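Local coordinates for uncharacterized protein (Staphylococcus aureus subsp. aureus, PDB 3QFK) that is of unknown function but belongs to the calcineurin-like metallophosphoesterases, with a zinc-manganese site facing a 5'-nucleotidase-type C-terminal domain, at residues N70-Q75 / L107-F112; P78-L83 / Q91-F96; F365-G370 / N383-N388. All coordinates share one frame; numbering follows the deposited sequence.

Contact 1. Residues N70-Q75 / L107-F112; sequences NGDFLQ and LGNHEF. With MN (manganese (II) ion), chain C; ZN (zinc ion), chain B; AKG (2-oxoglutaric acid), chain D.
The E111 chain bends at chi2 (68°), which brings its carboxylate against the backbone N-H groups of D72, F73 and L74. D72 sets CG beside its own backbone N (chi1 -85°) and reaches back toward N109 and H110. E111 OE2 takes D72 N at 2.8 Å on its syn lone pair. It also accepts G108 N from its own segment. E111 OE1 takes F73 N at 2.8 Å and L74 N at 3.0 Å from the same face, F73 N above the carboxylate plane and L74 N on the anti side. Four N-H groups thus grip one buried acid. The F73 ring stacks on that carboxylate, with planes 17° apart and CE2 3.5 Å from E111 CD. G71-D72 and G108-E111 are the GD and GNHE signatures of the calcineurin-like metallophosphoesterase fold, both on loops that follow parallel strands. D72 divides its two oxygens. OD2 bridges the metals, 2.3 Å from zinc and 2.4 Å from manganese. OD1 accepts H110 N at 2.9 Å, on the syn side but out of the carboxylate plane. N109 OD1 is a further manganese ligand. D27, H29 and H249 add to the zinc site, H207 and H247 to the manganese site. The H110 ring has its edge toward D72 OD2. Its ND1 bonds to N113 OD1, and its NE2 donates to 2-oxoglutaric acid O2 at 3.2 Å.

Contact 2. Residues P78-L83 / Q91-F96; sequences PFCNYL and QPLVDF
Two successive helices, 78-85 and 91-99, lie in the beta-alpha-beta crossover between the parallel strands 64-69 and 104-105 of the phosphoesterase domain. L83 of the first helix and P92 and L93 of the second make the tightest contacts between them. The axes of segments 78-83 and 91-96 pass 10.5 Å apart, with their directions at 134°. No hydrogen bond crosses between the two segments, and the interface is apolar. L83 splits its two methyls between two partners. The L83 and P92 side chains run past each other in opposing senses, with L83 CD2 3.5 Å from P92 CG. L83 CD1 meets L93 CB at 3.9 Å. The same CD1 also lies over one face of the F79 ring, near the rim, so L83 and F79 pack as one surface on their helix. F79 holds CG anti to its backbone N (chi1 177°), and this swings the ring across to the second helix. There its CE2 meets L93 CD1 at 4.1 Å. Its CZ comes to the edge of the F96 ring, 4.2 Å from F96 CE2, and also touches P92 CB. L93 uses its other methyl as well: CD2 lies 4.3 Å from C80 SG. The leucine therefore spans from the F79 ring to the thiol. Around the pair, C80 leans on Y114 and L93 on I32 in nearby loops. F96 packs on D306 and L309 of helix 304-317, and Y82 reaches Q312, L313 and W316 on that same helix. V94 touches T122 and R125 of helix 116-125.

Contact 3. Residues F365-G370 / N383-N388; sequences FDSASG and NYPFPN. With AKG (2-oxoglutaric acid), chain D; EDO (1,2-ethanediol), chain F.
F365 points its side chain at N383-F386, and nearly every atom of it has a neighbour. CB lies 3.5 Å from O2 of a 1,2-ethanediol molecule, probably from the crystallisation liquor. CG sits beside the backbone N (chi1 -54°), which lays the ring against segment 383-388. F386 CE2 lies over one face of the ring, 3.6 Å from F365 CD1. At the ring edge, F365 CD2 is 3.3 Å from N383 O and also touches P385 CD. CE1 faces the F386 edge, by CE2 and CD2. F365 CE2 stands over the centre of the Y384 ring, 3.5 Å from Y384 CE2. CZ, at the tip, is 3.8 Å from Y384 CZ. Two edge-to-face stacks result. The edge of F365 points at the face of Y384 with planes at 87°, and the edge of F386 meets the face of F365 at 67°. Further along, the N383 amide ties down the facing backbone. Its OD1 accepts G370 N at 3.0 Å and, weakly, S369 N. Its ND2 donates to G370 O at 3.0 Å, from above the carbonyl plane. A water links F365 N to N383 O. N388 ND2 donates to Y384 OH, to 2-oxoglutaric acid O4 at 3.1 Å and, weakly, to O3. F386 lays one face against C3 of that ligand. F365 also packs on F432, which with F386 and N388 belongs to the ligand pocket. This aromatic cluster backs the pocket on the C-terminal-domain side, consistent with 5'-nucleotidase relatives, where that domain lends aromatic rings to a cleft facing the metals.

Overall arrangement
Contacts 1 and 2 lie in the phosphoesterase domain, with centres 13 Å apart. They touch where C80 SG comes 3.5 Å from L74 O and L93 CD2 comes 3.5 Å from F73 O, so the helix pair packs against the D72 loop. Contact 3 belongs to the C-terminal domain, and its centre is 19 Å from each of the others. It meets contact 1 at Q75 NE2, 3.7 Å from P387 CD, but does not touch contact 2. Both contacts 1 and 3 hold 2-oxoglutaric acid: H110 binds one carboxylate and N388 the other. The ligand thus spans the two domains. The F386 side chain is about 9 Å from the zinc.

Contact 1. Residues N70-Q75 / L107-F112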
loop_
_atom_site.group_PDB
_atom_site.type_symbol
_atom_site.label_atom_id
_atom_site.label_comp_id
_atom_site.label_asym_id
_atom_site.label_seq_id
_atom_site.Cartn_x
_atom_site.Cartn_y
_atom_site.Cartn_z
ATOM N N ASN A 70 3.924 -9.976 8.077
ATOM C CA ASN A 70 5.012 -9.147 7.542
ATOM C C ASN A 70 4.691 -7.693 7.178
ATOM O O ASN A 70 5.269 -7.135 6.229
ATOM C CB ASN A 70 5.661 -9.888 6.365
ATOM C CG ASN A 70 7.009 -9.303 5.960
ATOM O OD1 ASN A 70 7.821 -8.898 6.812
ATOM N ND2 ASN A 70 7.267 -9.272 4.649
ATOM N N GLY A 71 3.802 -7.056 7.935
ATOM C CA GLY A 71 3.524 -5.626 7.744
ATOM C C GLY A 71 2.327 -5.229 6.897
ATOM O O GLY A 71 1.779 -6.037 6.161
ATOM N N ASP A 72 1.970 -3.951 6.981
ATOM C CA ASP A 72 0.791 -3.414 6.302
ATOM C C ASP A 72 -0.465 -4.136 6.803
ATOM O O ASP A 72 -1.260 -4.635 6.013
ATOM C CB ASP A 72 0.939 -3.453 4.782
ATOM C CG ASP A 72 1.663 -2.240 4.252
ATOM O OD1 ASP A 72 2.170 -1.451 5.072
ATOM O OD2 ASP A 72 1.691 -2.041 3.038
ATOM N N PHE A 73 -0.619 -4.169 8.128
ATOM C CA PHE A 73 -1.744 -4.826 8.774
ATOM C C PHE A 73 -2.743 -3.852 9.412
ATOM O O PHE A 73 -3.879 -4.224 9.714
ATOM C CB PHE A 73 -1.231 -5.799 9.875
ATOM C CG PHE A 73 -0.551 -5.111 11.049
ATOM C CD1 PHE A 73 -1.301 -4.632 12.122
ATOM C CD2 PHE A 73 0.816 -4.931 11.070
ATOM C CE1 PHE A 73 -0.678 -3.991 13.208
ATOM C CE2 PHE A 73 1.448 -4.306 12.158
ATOM C CZ PHE A 73 0.686 -3.823 13.215
ATOM N N LEU A 74 -2.340 -2.601 9.590
ATOM C CA LEU A 74 -3.152 -1.642 10.337
ATOM C C LEU A 74 -4.063 -0.713 9.536
ATOM O O LEU A 74 -4.904 -0.057 10.118
ATOM C CB LEU A 74 -2.188 -0.809 11.208
ATOM C CG LEU A 74 -2.675 0.078 12.338
ATOM C CD1 LEU A 74 -3.503 -0.705 13.337
ATOM C CD2 LEU A 74 -1.459 0.725 13.047
ATOM N N GLN A 75 -3.904 -0.687 8.217
ATOM C CA GLN A 75 -4.667 0.175 7.334
ATOM C C GLN A 75 -4.924 -0.491 5.985
ATOM O O GLN A 75 -4.146 -1.325 5.537
ATOM C CB GLN A 75 -3.864 1.480 7.088
ATOM C CG GLN A 75 -4.506 2.520 6.132
ATOM C CD GLN A 75 -4.325 2.216 4.647
ATOM O OE1 GLN A 75 -3.446 1.459 4.259
ATOM N NE2 GLN A 75 -5.145 2.829 3.817
ATOM N N LEU A 107 6.919 -4.120 10.684
ATOM C CA LEU A 107 6.204 -2.915 10.380
ATOM C C LEU A 107 6.224 -2.652 8.905
ATOM O O LEU A 107 7.287 -2.684 8.269
ATOM C CB LEU A 107 6.859 -1.706 11.058
ATOM C CG LEU A 107 6.800 -1.603 12.582
ATOM C CD1 LEU A 107 7.645 -0.408 13.040
ATOM C CD2 LEU A 107 5.362 -1.467 13.013
ATOM N N GLY A 108 5.057 -2.364 8.355
ATOM C CA GLY A 108 4.953 -1.943 6.949
ATOM C C GLY A 108 4.819 -0.427 6.901
ATOM O O GLY A 108 4.641 0.203 7.939
ATOM N N ASN A 109 4.934 0.187 5.706
ATOM C CA ASN A 109 4.782 1.643 5.605
ATOM C C ASN A 109 3.408 2.146 6.070
ATOM O O ASN A 109 3.299 3.246 6.631
ATOM C CB ASN A 109 5.061 2.174 4.181
ATOM C CG ASN A 109 4.270 1.436 3.116
ATOM O OD1 ASN A 109 4.376 0.211 2.996
ATOM N ND2 ASN A 109 3.502 2.178 2.313
ATOM N N HIS A 110 2.363 1.360 5.832
ATOM C CA HIS A 110 1.023 1.781 6.221
ATOM C C HIS A 110 0.741 1.814 7.728
ATOM O O HIS A 110 -0.234 2.441 8.138
ATOM C CB HIS A 110 -0.058 1.045 5.428
ATOM C CG HIS A 110 -0.074 1.426 3.977
ATOM N ND1 HIS A 110 -0.615 2.614 3.532
ATOM C CD2 HIS A 110 0.422 0.804 2.880
ATOM C CE1 HIS A 110 -0.472 2.696 2.218
ATOM N NE2 HIS A 110 0.168 1.615 1.800
ATOM N N GLU A 111 1.615 1.228 8.549
ATOM C CA GLU A 111 1.446 1.310 10.008
ATOM C C GLU A 111 1.605 2.745 10.581
ATOM O O GLU A 111 1.291 2.986 11.752
ATOM C CB GLU A 111 2.400 0.374 10.741
ATOM C CG GLU A 111 1.832 -1.025 10.984
ATOM C CD GLU A 111 1.652 -1.805 9.729
ATOM O OE1 GLU A 111 0.509 -1.841 9.222
ATOM O OE2 GLU A 111 2.669 -2.331 9.214
ATOM N N PHE A 112 2.118 3.666 9.769
ATOM C CA PHE A 112 2.320 5.073 10.177
ATOM C C PHE A 112 1.208 6.039 9.681
ATOM O O PHE A 112 1.187 7.221 10.061
ATOM C CB PHE A 112 3.689 5.564 9.662
ATOM C CG PHE A 112 4.860 4.801 10.234
ATOM C CD1 PHE A 112 5.303 3.625 9.637
ATOM C CD2 PHE A 112 5.500 5.246 11.394
ATOM C CE1 PHE A 112 6.363 2.897 10.190
ATOM C CE2 PHE A 112 6.556 4.533 11.948
ATOM C CZ PHE A 112 6.998 3.366 11.346
HETATM MN MN MN C . 3.851 -1.659 2.064
HETATM ZN ZN ZN B . 0.818 -3.143 1.235
HETATM C C1 AKG D . -0.283 2.704 -1.738
HETATM O O1 AKG D . -1.157 2.035 -2.327
HETATM O O2 AKG D . 0.742 2.159 -1.281
HETATM C C2 AKG D . -0.446 4.155 -1.564
HETATM O O5 AKG D . 0.238 4.710 -0.724
HETATM C C3 AKG D . -1.447 4.953 -2.386
HETATM C C4 AKG D . -0.985 6.388 -2.666
HETATM C C5 AKG D . -1.996 7.404 -2.183
HETATM O O3 AKG D . -2.526 8.185 -3.002
HETATM O O4 AKG D . -2.265 7.441 -0.969
HETATM O O HOH W 1 0.167 -1.076 0.175
HETATM O O HOH W 2 2.597 -2.204 0.002
#

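Contact 2. Residues P78-L83 / Q91-F96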
loop_
_atom_site.group_PDB
_atom_site.type_symbol
_atom_site.label_atom_id
_atom_site.label_comp_id
_atom_site.label_asym_id
_atom_site.label_seq_id
_atom_site.Cartn_x
_atom_site.Cartn_y
_atom_site.Cartn_z
ATOM N N PRO A 78 -12.033 -1.168 4.324
ATOM C CA PRO A 78 -13.124 -0.410 4.892
ATOM C C PRO A 78 -13.308 -0.723 6.384
ATOM O O PRO A 78 -13.810 0.111 7.112
ATOM C CB PRO A 78 -14.330 -0.862 4.066
ATOM C CG PRO A 78 -13.724 -1.315 2.749
ATOM C CD PRO A 78 -12.449 -1.933 3.128
ATOM N N PHE A 79 -12.888 -1.907 6.839
ATOM C CA PHE A 79 -12.945 -2.209 8.268
ATOM C C PHE A 79 -12.079 -1.196 9.069
ATOM O O PHE A 79 -12.496 -0.667 10.092
ATOM C CB PHE A 79 -12.508 -3.651 8.512
ATOM C CG PHE A 79 -12.476 -4.035 9.959
ATOM C CD1 PHE A 79 -13.496 -3.647 10.816
ATOM C CD2 PHE A 79 -11.482 -4.866 10.442
ATOM C CE1 PHE A 79 -13.488 -4.040 12.149
ATOM C CE2 PHE A 79 -11.469 -5.261 11.771
ATOM C CZ PHE A 79 -12.479 -4.854 12.622
ATOM N N CYS A 80 -10.879 -0.912 8.573
ATOM C CA CYS A 80 -10.018 0.086 9.192
ATOM C C CYS A 80 -10.687 1.460 9.166
ATOM O O CYS A 80 -10.620 2.171 10.156
ATOM C CB CYS A 80 -8.672 0.130 8.490
ATOM S SG CYS A 80 -7.801 -1.426 8.598
ATOM N N ASN A 81 -11.337 1.837 8.050
ATOM C CA ASN A 81 -12.061 3.126 7.997
ATOM C C ASN A 81 -13.142 3.165 9.097
ATOM O O ASN A 81 -13.332 4.171 9.751
ATOM C CB ASN A 81 -12.766 3.394 6.652
ATOM C CG ASN A 81 -11.807 3.588 5.482
ATOM O OD1 ASN A 81 -11.651 4.708 4.982
ATOM N ND2 ASN A 81 -11.189 2.513 5.028
ATOM N N TYR A 82 -13.879 2.069 9.235
ATOM C CA TYR A 82 -14.923 1.937 10.254
ATOM C C TYR A 82 -14.387 2.130 11.702
ATOM O O TYR A 82 -15.003 2.819 12.511
ATOM C CB TYR A 82 -15.605 0.562 10.110
ATOM C CG TYR A 82 -16.605 0.231 11.201
ATOM C CD1 TYR A 82 -17.931 0.591 11.092
ATOM C CD2 TYR A 82 -16.210 -0.451 12.336
ATOM C CE1 TYR A 82 -18.848 0.294 12.107
ATOM C CE2 TYR A 82 -17.108 -0.752 13.352
ATOM C CZ TYR A 82 -18.417 -0.381 13.238
ATOM O OH TYR A 82 -19.296 -0.708 14.251
ATOM N N LEU A 83 -13.261 1.516 12.020
ATOM C CA LEU A 83 -12.665 1.649 13.363
ATOM C C LEU A 83 -12.259 3.070 13.683
ATOM O O LEU A 83 -12.524 3.547 14.782
ATOM C CB LEU A 83 -11.451 0.765 13.517
ATOM C CG LEU A 83 -11.760 -0.717 13.490
ATOM C CD1 LEU A 83 -10.478 -1.454 13.712
ATOM C CD2 LEU A 83 -12.800 -1.020 14.560
ATOM N N GLN A 91 -8.177 -1.661 18.712
ATOM C CA GLN A 91 -8.479 -2.875 19.531
ATOM C C GLN A 91 -9.294 -3.948 18.793
ATOM O O GLN A 91 -8.885 -5.123 18.785
ATOM C CB GLN A 91 -9.133 -2.533 20.887
ATOM C CG GLN A 91 -9.277 -3.779 21.842
ATOM C CD GLN A 91 -7.923 -4.425 22.182
ATOM O OE1 GLN A 91 -7.047 -3.770 22.728
ATOM N NE2 GLN A 91 -7.759 -5.706 21.853
ATOM N N PRO A 92 -10.411 -3.567 18.123
ATOM C CA PRO A 92 -11.159 -4.651 17.451
ATOM C C PRO A 92 -10.320 -5.424 16.405
ATOM O O PRO A 92 -10.516 -6.618 16.234
ATOM C CB PRO A 92 -12.361 -3.932 16.838
ATOM C CG PRO A 92 -12.517 -2.649 17.695
ATOM C CD PRO A 92 -11.081 -2.258 17.964
ATOM N N LEU A 93 -9.368 -4.758 15.762
ATOM C CA LEU A 93 -8.486 -5.411 14.784
ATOM C C LEU A 93 -7.413 -6.243 15.499
ATOM O O LEU A 93 -7.075 -7.384 15.102
ATOM C CB LEU A 93 -7.845 -4.354 13.875
ATOM C CG LEU A 93 -6.827 -4.772 12.829
ATOM C CD1 LEU A 93 -7.370 -5.824 11.889
ATOM C CD2 LEU A 93 -6.416 -3.520 12.028
ATOM N N VAL A 94 -6.832 -5.634 16.515
ATOM C CA VAL A 94 -5.837 -6.280 17.343
ATOM C C VAL A 94 -6.407 -7.560 17.966
ATOM O O VAL A 94 -5.691 -8.552 18.043
ATOM C CB VAL A 94 -5.295 -5.318 18.430
ATOM C CG1 VAL A 94 -4.668 -6.099 19.614
ATOM C CG2 VAL A 94 -4.297 -4.343 17.798
ATOM N N ASP A 95 -7.675 -7.545 18.374
ATOM C CA ASP A 95 -8.305 -8.740 18.948
ATOM C C ASP A 95 -8.187 -9.937 18.005
ATOM O O ASP A 95 -7.891 -11.021 18.462
ATOM C CB ASP A 95 -9.784 -8.535 19.259
ATOM C CG ASP A 95 -10.026 -7.652 20.463
ATOM O OD1 ASP A 95 -9.074 -7.348 21.228
ATOM O OD2 ASP A 95 -11.195 -7.274 20.649
ATOM N N PHE A 96 -8.418 -9.743 16.700
ATOM C CA PHE A 96 -8.295 -10.860 15.739
ATOM C C PHE A 96 -6.889 -11.379 15.741
ATOM O O PHE A 96 -6.675 -12.597 15.818
ATOM C CB PHE A 96 -8.693 -10.473 14.302
ATOM C CG PHE A 96 -10.160 -10.285 14.123
ATOM C CD1 PHE A 96 -11.006 -11.388 14.060
ATOM C CD2 PHE A 96 -10.713 -9.014 14.061
ATOM C CE1 PHE A 96 -12.370 -11.221 13.926
ATOM C CE2 PHE A 96 -12.077 -8.843 13.917
ATOM C CZ PHE A 96 -12.904 -9.940 13.832
#

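Contact 3. Residues F365-G370 / N383-N388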
loop_
_atom_site.group_PDB
_atom_site.type_symbol
_atom_site.label_atom_id
_atom_site.label_comp_id
_atom_site.label_asym_id
_atom_site.label_seq_id
_atom_site.Cartn_x
_atom_site.Cartn_y
_atom_site.Cartn_z
ATOM N N PHE A 365 -8.655 5.921 -8.422
ATOM C CA PHE A 365 -8.141 4.717 -7.808
ATOM C C PHE A 365 -8.741 3.447 -8.422
ATOM O O PHE A 365 -9.815 3.471 -9.036
ATOM C CB PHE A 365 -8.328 4.793 -6.296
ATOM C CG PHE A 365 -7.739 6.039 -5.693
ATOM C CD1 PHE A 365 -6.369 6.262 -5.744
ATOM C CD2 PHE A 365 -8.547 6.972 -5.057
ATOM C CE1 PHE A 365 -5.805 7.405 -5.174
ATOM C CE2 PHE A 365 -7.995 8.128 -4.476
ATOM C CZ PHE A 365 -6.624 8.346 -4.540
ATOM N N ASP A 366 -8.031 2.342 -8.253
ATOM C CA ASP A 366 -8.455 1.057 -8.813
ATOM C C ASP A 366 -9.877 0.610 -8.430
ATOM O O ASP A 366 -10.584 0.033 -9.238
ATOM C CB ASP A 366 -7.468 -0.033 -8.396
ATOM C CG ASP A 366 -7.573 -1.273 -9.256
ATOM O OD1 ASP A 366 -7.691 -1.124 -10.493
ATOM O OD2 ASP A 366 -7.510 -2.388 -8.697
ATOM N N SER A 367 -10.291 0.894 -7.203
ATOM C CA SER A 367 -11.621 0.478 -6.701
ATOM C C SER A 367 -12.750 1.486 -6.980
ATOM O O SER A 367 -13.913 1.268 -6.568
ATOM C CB SER A 367 -11.540 0.254 -5.187
ATOM O OG SER A 367 -11.245 1.477 -4.518
ATOM N N ALA A 368 -12.422 2.592 -7.650
ATOM C CA ALA A 368 -13.415 3.605 -7.931
ATOM C C ALA A 368 -14.362 3.142 -9.049
ATOM O O ALA A 368 -13.934 2.637 -10.083
ATOM C CB ALA A 368 -12.747 4.952 -8.285
ATOM N N SER A 369 -15.657 3.259 -8.784
ATOM C CA SER A 369 -16.685 2.921 -9.758
ATOM C C SER A 369 -17.594 4.111 -9.967
ATOM O O SER A 369 -18.627 3.994 -10.608
ATOM C CB SER A 369 -17.486 1.717 -9.285
ATOM O OG SER A 369 -16.698 0.544 -9.387
ATOM N N GLY A 370 -17.175 5.265 -9.455
ATOM C CA GLY A 370 -17.949 6.476 -9.559
ATOM C C GLY A 370 -19.143 6.370 -8.645
ATOM O O GLY A 370 -19.160 5.519 -7.749
ATOM N N ASN A 383 -14.405 4.979 -3.800
ATOM C CA ASN A 383 -13.871 6.014 -4.688
ATOM C C ASN A 383 -12.650 6.743 -4.085
ATOM O O ASN A 383 -11.816 7.242 -4.817
ATOM C CB ASN A 383 -14.948 7.001 -5.074
ATOM C CG ASN A 383 -15.941 6.423 -6.080
ATOM O OD1 ASN A 383 -15.567 5.659 -6.977
ATOM N ND2 ASN A 383 -17.197 6.831 -5.967
ATOM N N TYR A 384 -12.536 6.783 -2.762
ATOM C CA TYR A 384 -11.370 7.409 -2.128
ATOM C C TYR A 384 -11.030 6.602 -0.867
ATOM O O TYR A 384 -11.373 7.015 0.209
ATOM C CB TYR A 384 -11.620 8.900 -1.770
ATOM C CG TYR A 384 -10.317 9.657 -1.811
ATOM C CD1 TYR A 384 -9.341 9.443 -0.855
ATOM C CD2 TYR A 384 -10.026 10.516 -2.865
ATOM C CE1 TYR A 384 -8.106 10.063 -0.935
ATOM C CE2 TYR A 384 -8.800 11.154 -2.953
ATOM C CZ TYR A 384 -7.844 10.927 -1.992
ATOM O OH TYR A 384 -6.621 11.540 -2.062
ATOM N N PRO A 385 -10.311 5.473 -1.010
ATOM C CA PRO A 385 -9.980 4.560 0.095
ATOM C C PRO A 385 -8.654 4.802 0.800
ATOM O O PRO A 385 -8.076 3.850 1.330
ATOM C CB PRO A 385 -9.881 3.213 -0.615
ATOM C CG PRO A 385 -9.265 3.571 -1.940
ATOM C CD PRO A 385 -9.762 4.973 -2.288
ATOM N N PHE A 386 -8.153 6.031 0.793
ATOM C CA PHE A 386 -6.893 6.329 1.452
ATOM C C PHE A 386 -7.132 7.475 2.396
ATOM O O PHE A 386 -7.942 8.350 2.096
ATOM C CB PHE A 386 -5.811 6.691 0.431
ATOM C CG PHE A 386 -5.476 5.575 -0.513
ATOM C CD1 PHE A 386 -4.701 4.499 -0.088
ATOM C CD2 PHE A 386 -5.933 5.593 -1.825
ATOM C CE1 PHE A 386 -4.385 3.452 -0.955
ATOM C CE2 PHE A 386 -5.616 4.555 -2.709
ATOM C CZ PHE A 386 -4.841 3.483 -2.275
ATOM N N PRO A 387 -6.449 7.475 3.552
ATOM C CA PRO A 387 -6.667 8.576 4.471
ATOM C C PRO A 387 -5.794 9.793 4.140
ATOM O O PRO A 387 -5.171 10.332 5.007
ATOM C CB PRO A 387 -6.314 7.967 5.839
ATOM C CG PRO A 387 -5.331 6.926 5.558
ATOM C CD PRO A 387 -5.532 6.469 4.115
ATOM N N ASN A 388 -5.791 10.237 2.891
ATOM C CA ASN A 388 -4.987 11.383 2.503
ATOM C C ASN A 388 -5.685 12.696 2.822
ATOM O O ASN A 388 -6.896 12.798 2.683
ATOM C CB ASN A 388 -4.729 11.380 0.991
ATOM C CG ASN A 388 -4.047 10.102 0.496
ATOM O OD1 ASN A 388 -3.313 9.471 1.217
ATOM N ND2 ASN A 388 -4.303 9.742 -0.764
HETATM C C1 AKG D . -0.283 2.704 -1.738
HETATM O O1 AKG D . -1.157 2.035 -2.327
HETATM O O2 AKG D . 0.742 2.159 -1.281
HETATM C C2 AKG D . -0.446 4.155 -1.564
HETATM O O5 AKG D . 0.238 4.710 -0.724
HETATM C C3 AKG D . -1.447 4.953 -2.386
HETATM C C4 AKG D . -0.985 6.388 -2.666
HETATM C C5 AKG D . -1.996 7.404 -2.183
HETATM O O3 AKG D . -2.526 8.185 -3.002
HETATM O O4 AKG D . -2.265 7.441 -0.969
HETATM C C1 EDO F . -4.399 0.980 -8.021
HETATM O O1 EDO F . -3.099 0.658 -8.511
HETATM C C2 EDO F . -4.345 2.184 -7.080
HETATM O O2 EDO F . -5.585 2.639 -6.559
HETATM O O HOH W 3 -10.501 7.852 -7.276
#